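Local coordinates for protein succinylglutamate desuccinylase (Chromobacterium violaceum, PDB 1YW4) that probably hydrolyses N-succinylglutamate to succinate and glutamate, the last step of the arginine succinyltransferase pathway, using one zinc ion per subunit, at residues 142-147 with 237-242; 67-72 with 231-236; 89-94 with 122-127; 34-39 with 126-131. All coordinates share one frame; numbering follows the deposited sequence.

The four contacts fall into two pairs. Interactions 1 and 2 share helix 230-241, their centres about 10 Å apart, and Arg237 of the first makes a salt bridge with Asp72 of the second. Interactions 3 and 4 share helix 120-137, again with centres about 10 Å apart, and Arg124 reaches from one to Pro34 of the other. Leu70 and Leu39 touch where interaction 2 meets interaction 4, whereas the centres of interactions 1 and 3 stand about 23 Å apart. All lie outside the zinc site of His56, Glu59 and His149. Ala89 of interaction 3 is about 10 Å from the metal, and Tyr146 of interaction 1 about 13 Å, measured from their side chains.

Interaction 1: 142-147 with 237-242; sequences RKLHYD and RGLLSN
Leu239, pointing from helix 230-241 down onto strand 143-151, is the one residue of 237-242 that touches 142-147: its two methyls meet Leu144 and Tyr146 of the strand and Arg142 just before it. CD2 goes to the tyrosine, lying 3.8 Å from CE2 of Tyr146 and near the plane of the ring, so the leucine meets the edge of the aromatic group, and the two side chains come from opposite directions. The same CD2 sits 4.1 Å from CD1 of Leu144. CD1 of Leu239 turns instead to the residue before the strand, where it comes within 3.7 Å of NH2 of Arg142. With chi1 at 172° the side chain of Leu239 extends away from its own backbone N, which carries both branches out to these partners.

Arg142 bends at chi3 (-62°) and brings its guanidinium over Leu144, two residues on, so that CD1 of Leu144 lies 3.9 Å above the plane, over its centre. The charge is paired with Asp47 through NE. Tyr146 has its hydroxyl hydrogen-bonded to Gln176 and its ring stacked with Trp179.

Arg142, Leu144 and Tyr146 alternate with residues pointing the other way, where His145 meets Phe198. This is the layering of an alpha/beta fold, a helix laid across a central parallel strand, in the catalytic domain of the AspA/AstE family; the strand continues to the zinc ligand His149.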
loop_
_atom_site.group_PDB
_atom_site.type_symbol
_atom_site.label_atom_id
_atom_site.label_comp_id
_atom_site.label_asym_id
_atom_site.label_seq_id
_atom_site.Cartn_x
_atom_site.Cartn_y
_atom_site.Cartn_z
ATOM N N ARG A 142 20.812 19.237 11.929
ATOM C CA ARG A 142 20.107 18.551 10.854
ATOM C C ARG A 142 20.962 18.409 9.590
ATOM O O ARG A 142 21.814 19.247 9.303
ATOM C CB ARG A 142 18.814 19.294 10.517
ATOM C CG ARG A 142 17.813 19.387 11.662
ATOM C CD ARG A 142 16.496 19.965 11.173
ATOM N NE ARG A 142 16.644 21.322 10.658
ATOM C CZ ARG A 142 15.716 21.959 9.950
ATOM N NH1 ARG A 142 14.567 21.364 9.666
ATOM N NH2 ARG A 142 15.934 23.193 9.523
ATOM N N LYS A 143 20.732 17.326 8.855
ATOM C CA LYS A 143 21.429 17.058 7.599
ATOM C C LYS A 143 20.368 17.015 6.493
ATOM O O LYS A 143 19.607 16.053 6.384
ATOM C CB LYS A 143 22.182 15.730 7.694
ATOM C CG LYS A 143 23.370 15.786 8.651
ATOM C CD LYS A 143 24.076 14.448 8.774
ATOM C CE LYS A 143 23.179 13.405 9.400
ATOM N NZ LYS A 143 22.742 13.813 10.767
ATOM N N LEU A 144 20.326 18.068 5.680
ATOM C CA LEU A 144 19.332 18.188 4.620
ATOM C C LEU A 144 19.922 18.301 3.218
ATOM O O LEU A 144 20.812 19.109 2.971
ATOM C CB LEU A 144 18.452 19.410 4.894
ATOM C CG LEU A 144 17.776 19.487 6.266
ATOM C CD1 LEU A 144 17.131 20.861 6.440
ATOM C CD2 LEU A 144 16.741 18.391 6.390
ATOM N N HIS A 145 19.392 17.495 2.306
ATOM C CA HIS A 145 19.842 17.476 0.924
ATOM C C HIS A 145 18.684 17.539 -0.065
ATOM O O HIS A 145 17.817 16.672 -0.068
ATOM C CB HIS A 145 20.654 16.209 0.659
ATOM C CG HIS A 145 21.076 16.055 -0.768
ATOM N ND1 HIS A 145 21.214 17.127 -1.625
ATOM C CD2 HIS A 145 21.428 14.960 -1.480
ATOM C CE1 HIS A 145 21.635 16.696 -2.801
ATOM N NE2 HIS A 145 21.772 15.386 -2.738
ATOM N N TYR A 146 18.670 18.574 -0.895
ATOM C CA TYR A 146 17.630 18.713 -1.897
ATOM C C TYR A 146 18.341 18.733 -3.235
ATOM O O TYR A 146 19.142 19.627 -3.530
ATOM C CB TYR A 146 16.840 20.005 -1.698
ATOM C CG TYR A 146 16.237 20.112 -0.315
ATOM C CD1 TYR A 146 15.198 19.268 0.085
ATOM C CD2 TYR A 146 16.751 21.016 0.611
ATOM C CE1 TYR A 146 14.686 19.321 1.384
ATOM C CE2 TYR A 146 16.252 21.082 1.908
ATOM C CZ TYR A 146 15.224 20.233 2.289
ATOM O OH TYR A 146 14.743 20.289 3.578
ATOM N N ASP A 147 18.088 17.688 -4.011
ATOM C CA ASP A 147 18.669 17.568 -5.331
ATOM C C ASP A 147 17.562 18.115 -6.234
ATOM O O ASP A 147 16.502 17.509 -6.382
ATOM C CB ASP A 147 18.993 16.104 -5.629
ATOM C CG ASP A 147 19.686 15.932 -6.956
ATOM O OD1 ASP A 147 20.396 16.885 -7.364
ATOM O OD2 ASP A 147 19.524 14.858 -7.578
ATOM N N ARG A 237 15.293 30.130 0.597
ATOM C CA ARG A 237 15.865 31.330 1.203
ATOM C C ARG A 237 15.500 31.383 2.691
ATOM O O ARG A 237 16.293 31.830 3.520
ATOM C CB ARG A 237 15.353 32.586 0.490
ATOM C CG ARG A 237 15.924 32.791 -0.903
ATOM C CD ARG A 237 15.177 33.893 -1.641
ATOM N NE ARG A 237 15.743 34.154 -2.962
ATOM C CZ ARG A 237 16.737 35.005 -3.195
ATOM N NH1 ARG A 237 17.281 35.691 -2.200
ATOM N NH2 ARG A 237 17.199 35.164 -4.424
ATOM N N GLY A 238 14.302 30.909 3.025
ATOM C CA GLY A 238 13.869 30.911 4.414
ATOM C C GLY A 238 14.624 29.890 5.243
ATOM O O GLY A 238 14.866 30.085 6.437
ATOM N N LEU A 239 14.998 28.787 4.607
ATOM C CA LEU A 239 15.743 27.748 5.295
ATOM C C LEU A 239 17.150 28.241 5.629
ATOM O O LEU A 239 17.614 28.101 6.757
ATOM C CB LEU A 239 15.824 26.488 4.422
ATOM C CG LEU A 239 16.744 25.399 4.965
ATOM C CD1 LEU A 239 16.276 24.994 6.353
ATOM C CD2 LEU A 239 16.753 24.200 4.026
ATOM N N LEU A 240 17.823 28.837 4.654
ATOM C CA LEU A 240 19.180 29.331 4.879
ATOM C C LEU A 240 19.229 30.458 5.905
ATOM O O LEU A 240 20.137 30.507 6.732
ATOM C CB LEU A 240 19.786 29.816 3.568
ATOM C CG LEU A 240 19.828 28.755 2.459
ATOM C CD1 LEU A 240 20.360 29.385 1.194
ATOM C CD2 LEU A 240 20.676 27.575 2.900
ATOM N N SER A 241 18.261 31.366 5.846
ATOM C CA SER A 241 18.221 32.489 6.780
ATOM C C SER A 241 17.778 32.083 8.176
ATOM O O SER A 241 18.513 32.259 9.149
ATOM C CB SER A 241 17.292 33.585 6.258
ATOM O OG SER A 241 17.900 34.275 5.189
ATOM N N ASN A 242 16.568 31.551 8.269
ATOM C CA ASN A 242 16.014 31.119 9.542
ATOM C C ASN A 242 15.538 29.676 9.439
ATOM O O ASN A 242 14.357 29.407 9.215
ATOM C CB ASN A 242 14.854 32.028 9.947
ATOM C CG ASN A 242 14.246 31.632 11.277
ATOM O OD1 ASN A 242 14.962 31.396 12.253
ATOM N ND2 ASN A 242 12.923 31.565 11.327
#

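Interaction 2: 67-72 with 231-236; sequences DGMLTD and GIDGAL
Between 67-72 and 231-236, both helical, the nearest CA atoms are those of Met69 and Asp233, 8.3 Å apart. The side chain that makes most of the contact is the selenomethionine at position 69. It leaves its helix with CG anti to the carbonyl carbon and runs out extended before bending at chi3 (-67°), which turns the methyl toward CD2 of Leu236; the two side chains cross at about a right angle.

The selenium does the closest touching, SE of Met69 lying 3.6 Å from CB of Leu236. The terminal methyl then continues along the leucine, with CE of Met69 3.7 Å from CD2 of Leu236. Leu236 itself has chi1 at -124°, away from the staggered values, so the placing of its branches is less sure.

Asp233 takes a smaller share. Its carboxylate slides past the base of the selenomethionine in the opposite direction, OD1 of Asp233 standing 4.0 Å from CG of Met69. The charge is spent elsewhere: Asp233 OD1 forms a salt bridge with NE of Arg237, one turn further along the same helix. Arg237 uses NH1 for a salt bridge to OD2 of Asp72 on the other helix, so one guanidinium ties both helices together at the edge of the apolar contact.

Beneath the pair lies strand 48-53, whose Leu51 touches both Met69 and Leu236. Leu70 is turned toward Val86 and Phe88 of strand 83-88, while helix 7-12 meets helix 61-75 through Phe7, against Asp67 and Leu70.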
loop_
_atom_site.group_PDB
_atom_site.type_symbol
_atom_site.label_atom_id
_atom_site.label_comp_id
_atom_site.label_asym_id
_atom_site.label_seq_id
_atom_site.Cartn_x
_atom_site.Cartn_y
_atom_site.Cartn_z
ATOM N N ASP A 67 21.892 29.993 -7.934
ATOM C CA ASP A 67 22.868 31.042 -8.195
ATOM C C ASP A 67 22.391 32.414 -7.696
ATOM O O ASP A 67 23.187 33.199 -7.181
ATOM C CB ASP A 67 23.193 31.100 -9.690
ATOM C CG ASP A 67 24.419 31.935 -9.985
ATOM O OD1 ASP A 67 25.481 31.682 -9.366
ATOM O OD2 ASP A 67 24.328 32.841 -10.838
ATOM N N GLY A 68 21.100 32.695 -7.851
ATOM C CA GLY A 68 20.558 33.959 -7.384
ATOM C C GLY A 68 20.701 34.098 -5.874
ATOM O O GLY A 68 21.053 35.166 -5.369
HETATM N N MSE A 69 20.431 33.011 -5.158
HETATM C CA MSE A 69 20.542 32.992 -3.709
HETATM C C MSE A 69 21.985 33.243 -3.288
HETATM O O MSE A 69 22.230 34.007 -2.371
HETATM C CB MSE A 69 20.093 31.645 -3.135
HETATM C CG MSE A 69 18.616 31.328 -3.280
HETATM SE SE MSE A 69 18.119 29.786 -2.203
HETATM C CE MSE A 69 19.111 28.431 -3.150
ATOM N N LEU A 70 22.937 32.595 -3.955
ATOM C CA LEU A 70 24.347 32.781 -3.611
ATOM C C LEU A 70 24.789 34.227 -3.813
ATOM O O LEU A 70 25.530 34.783 -3.000
ATOM C CB LEU A 70 25.226 31.846 -4.444
ATOM C CG LEU A 70 24.973 30.360 -4.170
ATOM C CD1 LEU A 70 25.780 29.487 -5.136
ATOM C CD2 LEU A 70 25.337 30.056 -2.718
ATOM N N THR A 71 24.337 34.839 -4.901
ATOM C CA THR A 71 24.698 36.224 -5.164
ATOM C C THR A 71 24.124 37.132 -4.074
ATOM O O THR A 71 24.789 38.065 -3.619
ATOM C CB THR A 71 24.197 36.686 -6.543
ATOM O OG1 THR A 71 24.695 35.798 -7.553
ATOM C CG2 THR A 71 24.708 38.093 -6.848
ATOM N N ASP A 72 22.897 36.853 -3.639
ATOM C CA ASP A 72 22.289 37.666 -2.586
ATOM C C ASP A 72 23.030 37.519 -1.265
ATOM O O ASP A 72 23.182 38.487 -0.515
ATOM C CB ASP A 72 20.813 37.309 -2.396
ATOM C CG ASP A 72 19.937 37.876 -3.500
ATOM O OD1 ASP A 72 20.400 38.786 -4.208
ATOM O OD2 ASP A 72 18.787 37.424 -3.656
ATOM N N GLY A 231 7.820 29.298 -4.889
ATOM C CA GLY A 231 7.639 28.450 -3.726
ATOM C C GLY A 231 8.925 27.847 -3.196
ATOM O O GLY A 231 9.254 27.990 -2.017
ATOM N N ILE A 232 9.662 27.168 -4.069
ATOM C CA ILE A 232 10.906 26.534 -3.663
ATOM C C ILE A 232 11.945 27.606 -3.334
ATOM O O ILE A 232 12.741 27.455 -2.405
ATOM C CB ILE A 232 11.418 25.578 -4.784
ATOM C CG1 ILE A 232 12.108 24.356 -4.164
ATOM C CG2 ILE A 232 12.343 26.309 -5.729
ATOM C CD1 ILE A 232 13.315 24.665 -3.332
ATOM N N ASP A 233 11.916 28.701 -4.084
ATOM C CA ASP A 233 12.855 29.794 -3.869
ATOM C C ASP A 233 12.693 30.421 -2.483
ATOM O O ASP A 233 13.671 30.595 -1.752
ATOM C CB ASP A 233 12.675 30.854 -4.952
ATOM C CG ASP A 233 13.676 31.986 -4.832
ATOM O OD1 ASP A 233 14.886 31.707 -4.727
ATOM O OD2 ASP A 233 13.255 33.158 -4.848
ATOM N N GLY A 234 11.457 30.761 -2.125
ATOM C CA GLY A 234 11.209 31.355 -0.823
ATOM C C GLY A 234 11.459 30.370 0.306
ATOM O O GLY A 234 12.003 30.730 1.352
ATOM N N ALA A 235 11.066 29.117 0.095
ATOM C CA ALA A 235 11.255 28.093 1.109
ATOM C C ALA A 235 12.743 27.845 1.346
ATOM O O ALA A 235 13.167 27.586 2.471
ATOM C CB ALA A 235 10.566 26.810 0.686
ATOM N N LEU A 236 13.535 27.939 0.281
ATOM C CA LEU A 236 14.977 27.729 0.374
ATOM C C LEU A 236 15.639 28.929 1.042
ATOM O O LEU A 236 16.453 28.772 1.954
ATOM C CB LEU A 236 15.565 27.507 -1.022
ATOM C CG LEU A 236 16.358 26.227 -1.299
ATOM C CD1 LEU A 236 15.772 25.029 -0.571
ATOM C CD2 LEU A 236 16.382 25.991 -2.814
#

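Interaction 3: 89-94 with 122-127; sequences ANLDAI and SVRAAE
The carbonyl oxygen of Ala89 is gripped by the guanidinium of Arg124. NE makes the main bond, 2.8 Å from Arg124 NE to Ala89 O with an N-H...O angle of 163°, lying in the carbonyl plane and close to the guanidinium plane. A weak second bond comes from NH2 of Arg124, at 3.2 Å from Ala89 O. The setting is the N-terminal start of helix 91-96, where Asn90 is the N-cap: its OD1 accepts from the backbone N of Ala93, which sits above the plane of the amide carbonyl rather than on a lone pair.

Arg124 reaches this spot from helix 120-137 by bending at chi2 (62°), then running nearly straight to its head group. Leu91 lies beside that head group, with CG 3.9 Å from Arg124 NH2, and the two side chains cross at a slant.

The other end of the guanidinium is held too. NH1 of Arg124 binds Pro34 O and also Glu127, one turn on in its own helix. That salt bridge spans 3.1 Å between Arg124 NH1 and Glu127 OE1, and the carboxylate oxygen is met nearly along its C-O axis.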
loop_
_atom_site.group_PDB
_atom_site.type_symbol
_atom_site.label_atom_id
_atom_site.label_comp_id
_atom_site.label_asym_id
_atom_site.label_seq_id
_atom_site.Cartn_x
_atom_site.Cartn_y
_atom_site.Cartn_z
ATOM N N ALA A 89 26.452 20.216 -10.176
ATOM C CA ALA A 89 26.854 18.838 -10.445
ATOM C C ALA A 89 27.550 18.430 -11.724
ATOM O O ALA A 89 28.718 18.026 -11.691
ATOM C CB ALA A 89 25.675 17.914 -10.186
ATOM N N ASN A 90 26.850 18.496 -12.843
ATOM C CA ASN A 90 27.454 18.096 -14.098
ATOM C C ASN A 90 27.864 19.345 -14.861
ATOM O O ASN A 90 27.131 19.815 -15.725
ATOM C CB ASN A 90 26.455 17.270 -14.915
ATOM C CG ASN A 90 27.132 16.443 -15.980
ATOM O OD1 ASN A 90 28.192 16.813 -16.476
ATOM N ND2 ASN A 90 26.520 15.320 -16.342
ATOM N N LEU A 91 29.045 19.876 -14.551
ATOM C CA LEU A 91 29.526 21.102 -15.193
ATOM C C LEU A 91 29.595 21.069 -16.711
ATOM O O LEU A 91 29.133 21.999 -17.379
ATOM C CB LEU A 91 30.899 21.488 -14.643
ATOM C CG LEU A 91 30.932 22.089 -13.235
ATOM C CD1 LEU A 91 32.390 22.181 -12.772
ATOM C CD2 LEU A 91 30.275 23.467 -13.233
ATOM N N ASP A 92 30.189 20.013 -17.255
ATOM C CA ASP A 92 30.311 19.873 -18.701
ATOM C C ASP A 92 28.944 19.875 -19.365
ATOM O O ASP A 92 28.737 20.551 -20.380
ATOM C CB ASP A 92 31.061 18.584 -19.035
ATOM C CG ASP A 92 32.541 18.682 -18.724
ATOM O OD1 ASP A 92 33.294 19.180 -19.591
ATOM O OD2 ASP A 92 32.952 18.278 -17.609
ATOM N N ALA A 93 28.005 19.132 -18.783
ATOM C CA ALA A 93 26.655 19.066 -19.328
ATOM C C ALA A 93 25.977 20.430 -19.233
ATOM O O ALA A 93 25.246 20.838 -20.138
ATOM C CB ALA A 93 25.826 18.007 -18.584
ATOM N N ILE A 94 26.208 21.138 -18.135
ATOM C CA ILE A 94 25.610 22.464 -17.983
ATOM C C ILE A 94 26.177 23.395 -19.051
ATOM O O ILE A 94 25.433 24.061 -19.767
ATOM C CB ILE A 94 25.886 23.051 -16.578
ATOM C CG1 ILE A 94 25.160 22.202 -15.522
ATOM C CG2 ILE A 94 25.417 24.521 -16.506
ATOM C CD1 ILE A 94 25.452 22.598 -14.066
ATOM N N SER A 122 31.669 9.661 -14.266
ATOM C CA SER A 122 31.792 8.697 -13.176
ATOM C C SER A 122 32.800 9.229 -12.163
ATOM O O SER A 122 32.612 9.101 -10.958
ATOM C CB SER A 122 32.268 7.331 -13.698
ATOM O OG SER A 122 31.360 6.805 -14.646
ATOM N N VAL A 123 33.883 9.816 -12.660
ATOM C CA VAL A 123 34.889 10.385 -11.775
ATOM C C VAL A 123 34.243 11.541 -10.995
ATOM O O VAL A 123 34.458 11.698 -9.794
ATOM C CB VAL A 123 36.102 10.913 -12.576
ATOM C CG1 VAL A 123 37.118 11.573 -11.637
ATOM C CG2 VAL A 123 36.767 9.748 -13.327
ATOM N N ARG A 124 33.445 12.341 -11.694
ATOM C CA ARG A 124 32.776 13.472 -11.075
ATOM C C ARG A 124 31.762 13.007 -10.025
ATOM O O ARG A 124 31.680 13.564 -8.930
ATOM C CB ARG A 124 32.093 14.306 -12.154
ATOM C CG ARG A 124 31.244 15.439 -11.616
ATOM C CD ARG A 124 32.060 16.459 -10.839
ATOM N NE ARG A 124 31.247 17.661 -10.649
ATOM C CZ ARG A 124 31.675 18.795 -10.111
ATOM N NH1 ARG A 124 32.926 18.910 -9.685
ATOM N NH2 ARG A 124 30.847 19.824 -10.023
ATOM N N ALA A 125 30.987 11.980 -10.354
ATOM C CA ALA A 125 30.014 11.451 -9.417
ATOM C C ALA A 125 30.708 11.001 -8.120
ATOM O O ALA A 125 30.223 11.284 -7.019
ATOM C CB ALA A 125 29.258 10.267 -10.052
ATOM N N ALA A 126 31.835 10.293 -8.248
ATOM C CA ALA A 126 32.572 9.815 -7.073
ATOM C C ALA A 126 33.102 10.976 -6.235
ATOM O O ALA A 126 33.102 10.926 -5.005
ATOM C CB ALA A 126 33.737 8.902 -7.505
ATOM N N GLU A 127 33.537 12.030 -6.915
ATOM C CA GLU A 127 34.043 13.212 -6.227
ATOM C C GLU A 127 32.913 13.873 -5.429
ATOM O O GLU A 127 33.103 14.281 -4.280
ATOM C CB GLU A 127 34.622 14.192 -7.249
ATOM C CG GLU A 127 35.057 15.527 -6.665
ATOM C CD GLU A 127 35.667 16.434 -7.706
ATOM O OE1 GLU A 127 34.946 16.884 -8.617
ATOM O OE2 GLU A 127 36.876 16.700 -7.620
#

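Interaction 4: 34-39 with 126-131; sequences PGCVEL and AELETL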
loop_
_atom_site.group_PDB
_atom_site.type_symbol
_atom_site.label_atom_id
_atom_site.label_comp_id
_atom_site.label_asym_id
_atom_site.label_seq_id
_atom_site.Cartn_x
_atom_site.Cartn_y
_atom_site.Cartn_z
ATOM N N PRO A 34 35.662 21.975 -8.568
ATOM C CA PRO A 34 34.952 22.712 -9.615
ATOM C C PRO A 34 33.454 22.672 -9.355
ATOM O O PRO A 34 32.885 21.613 -9.098
ATOM C CB PRO A 34 35.357 21.972 -10.886
ATOM C CG PRO A 34 36.762 21.521 -10.564
ATOM C CD PRO A 34 36.593 20.995 -9.159
ATOM N N GLY A 35 32.812 23.832 -9.395
ATOM C CA GLY A 35 31.381 23.868 -9.157
ATOM C C GLY A 35 30.905 23.478 -7.766
ATOM O O GLY A 35 29.701 23.317 -7.567
ATOM N N CYS A 36 31.812 23.305 -6.806
ATOM C CA CYS A 36 31.394 22.966 -5.447
ATOM C C CYS A 36 31.889 24.050 -4.508
ATOM O O CYS A 36 33.094 24.270 -4.401
ATOM C CB CYS A 36 31.962 21.604 -5.036
ATOM S SG CYS A 36 31.429 20.287 -6.196
ATOM N N VAL A 37 30.957 24.715 -3.825
ATOM C CA VAL A 37 31.302 25.797 -2.913
ATOM C C VAL A 37 30.562 25.693 -1.569
ATOM O O VAL A 37 29.339 25.518 -1.507
ATOM C CB VAL A 37 31.040 27.199 -3.587
ATOM C CG1 VAL A 37 29.561 27.356 -3.944
ATOM C CG2 VAL A 37 31.507 28.328 -2.659
ATOM N N GLU A 38 31.338 25.779 -0.495
ATOM C CA GLU A 38 30.817 25.681 0.856
ATOM C C GLU A 38 30.800 27.056 1.521
ATOM O O GLU A 38 31.822 27.745 1.552
ATOM C CB GLU A 38 31.706 24.733 1.655
ATOM C CG GLU A 38 31.275 24.548 3.081
ATOM C CD GLU A 38 32.377 23.947 3.921
ATOM O OE1 GLU A 38 32.302 22.745 4.227
ATOM O OE2 GLU A 38 33.325 24.683 4.262
ATOM N N LEU A 39 29.645 27.447 2.054
ATOM C CA LEU A 39 29.509 28.744 2.717
ATOM C C LEU A 39 29.146 28.539 4.189
ATOM O O LEU A 39 28.327 27.684 4.514
ATOM C CB LEU A 39 28.426 29.608 2.026
ATOM C CG LEU A 39 28.585 29.965 0.537
ATOM C CD1 LEU A 39 28.149 28.773 -0.307
ATOM C CD2 LEU A 39 27.729 31.177 0.175
ATOM N N ALA A 126 31.835 10.293 -8.248
ATOM C CA ALA A 126 32.572 9.815 -7.073
ATOM C C ALA A 126 33.102 10.976 -6.235
ATOM O O ALA A 126 33.102 10.926 -5.005
ATOM C CB ALA A 126 33.737 8.902 -7.505
ATOM N N GLU A 127 33.537 12.030 -6.915
ATOM C CA GLU A 127 34.043 13.212 -6.227
ATOM C C GLU A 127 32.913 13.873 -5.429
ATOM O O GLU A 127 33.103 14.281 -4.280
ATOM C CB GLU A 127 34.622 14.192 -7.249
ATOM C CG GLU A 127 35.057 15.527 -6.665
ATOM C CD GLU A 127 35.667 16.434 -7.706
ATOM O OE1 GLU A 127 34.946 16.884 -8.617
ATOM O OE2 GLU A 127 36.876 16.700 -7.620
ATOM N N LEU A 128 31.735 13.966 -6.039
ATOM C CA LEU A 128 30.582 14.581 -5.386
ATOM C C LEU A 128 30.117 13.766 -4.177
ATOM O O LEU A 128 29.673 14.335 -3.170
ATOM C CB LEU A 128 29.438 14.752 -6.394
ATOM C CG LEU A 128 29.701 15.696 -7.585
ATOM C CD1 LEU A 128 28.477 15.690 -8.494
ATOM C CD2 LEU A 128 30.007 17.123 -7.107
ATOM N N GLU A 129 30.194 12.440 -4.284
ATOM C CA GLU A 129 29.811 11.556 -3.178
ATOM C C GLU A 129 30.742 11.831 -2.002
ATOM O O GLU A 129 30.311 12.061 -0.875
ATOM C CB GLU A 129 29.959 10.072 -3.570
ATOM C CG GLU A 129 29.025 9.580 -4.673
ATOM C CD GLU A 129 28.996 8.061 -4.787
ATOM O OE1 GLU A 129 29.979 7.413 -4.370
ATOM O OE2 GLU A 129 27.997 7.511 -5.298
ATOM N N THR A 130 32.036 11.817 -2.282
ATOM C CA THR A 130 33.039 12.048 -1.248
ATOM C C THR A 130 32.857 13.408 -0.566
ATOM O O THR A 130 32.844 13.490 0.658
ATOM C CB THR A 130 34.448 11.943 -1.850
ATOM O OG1 THR A 130 34.615 10.639 -2.422
ATOM C CG2 THR A 130 35.508 12.171 -0.789
ATOM N N LEU A 131 32.726 14.469 -1.362
ATOM C CA LEU A 131 32.525 15.806 -0.819
ATOM C C LEU A 131 31.279 15.858 0.068
ATOM O O LEU A 131 31.321 16.408 1.162
ATOM C CB LEU A 131 32.411 16.828 -1.953
ATOM C CG LEU A 131 33.725 17.382 -2.529
ATOM C CD1 LEU A 131 34.676 16.249 -2.855
ATOM C CD2 LEU A 131 33.438 18.215 -3.792
#
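Cys36 meets Leu128 and Leu131 with its sulfur, and this is the tight part of the contact. SG of Cys36 lies 3.6 Å from CD2 of Leu128 and 3.8 Å from CD2 of Leu131, so one atom touches a methyl of each leucine. The helix offers these two from consecutive turns, three residues apart. A chi1 of -58° turns the sulfur of the cysteine toward the helix, where it can reach both methyls, and CB of Cys36 joins in as well, 3.9 Å from CD2 of Leu131. Cys36 and Leu128 are buried, and the contact with the two leucines is apolar.

Toward the start of the strand the packing relaxes. Pro34 and Glu127 are both partly exposed, and the nearest atoms, CD of Pro34 and OE1 of Glu127, stand 4.5 Å apart. The carboxylate is committed to Arg124, on the preceding turn of its own helix, and that same arginine bonds the carbonyl of Pro34. It links the proline just before the strand to Glu127, where the two scarcely touch directly.

Strand 36-39 runs antiparallel between strands 27-33 and 83-88, with helix 120-137 lying over it. Met87 of strand 83-88 touches Cys36, Leu128 and Leu131 alike, and Ala33 of strand 27-33 meets Leu131; Val86, next to Met87, faces helix 61-75 through Leu70.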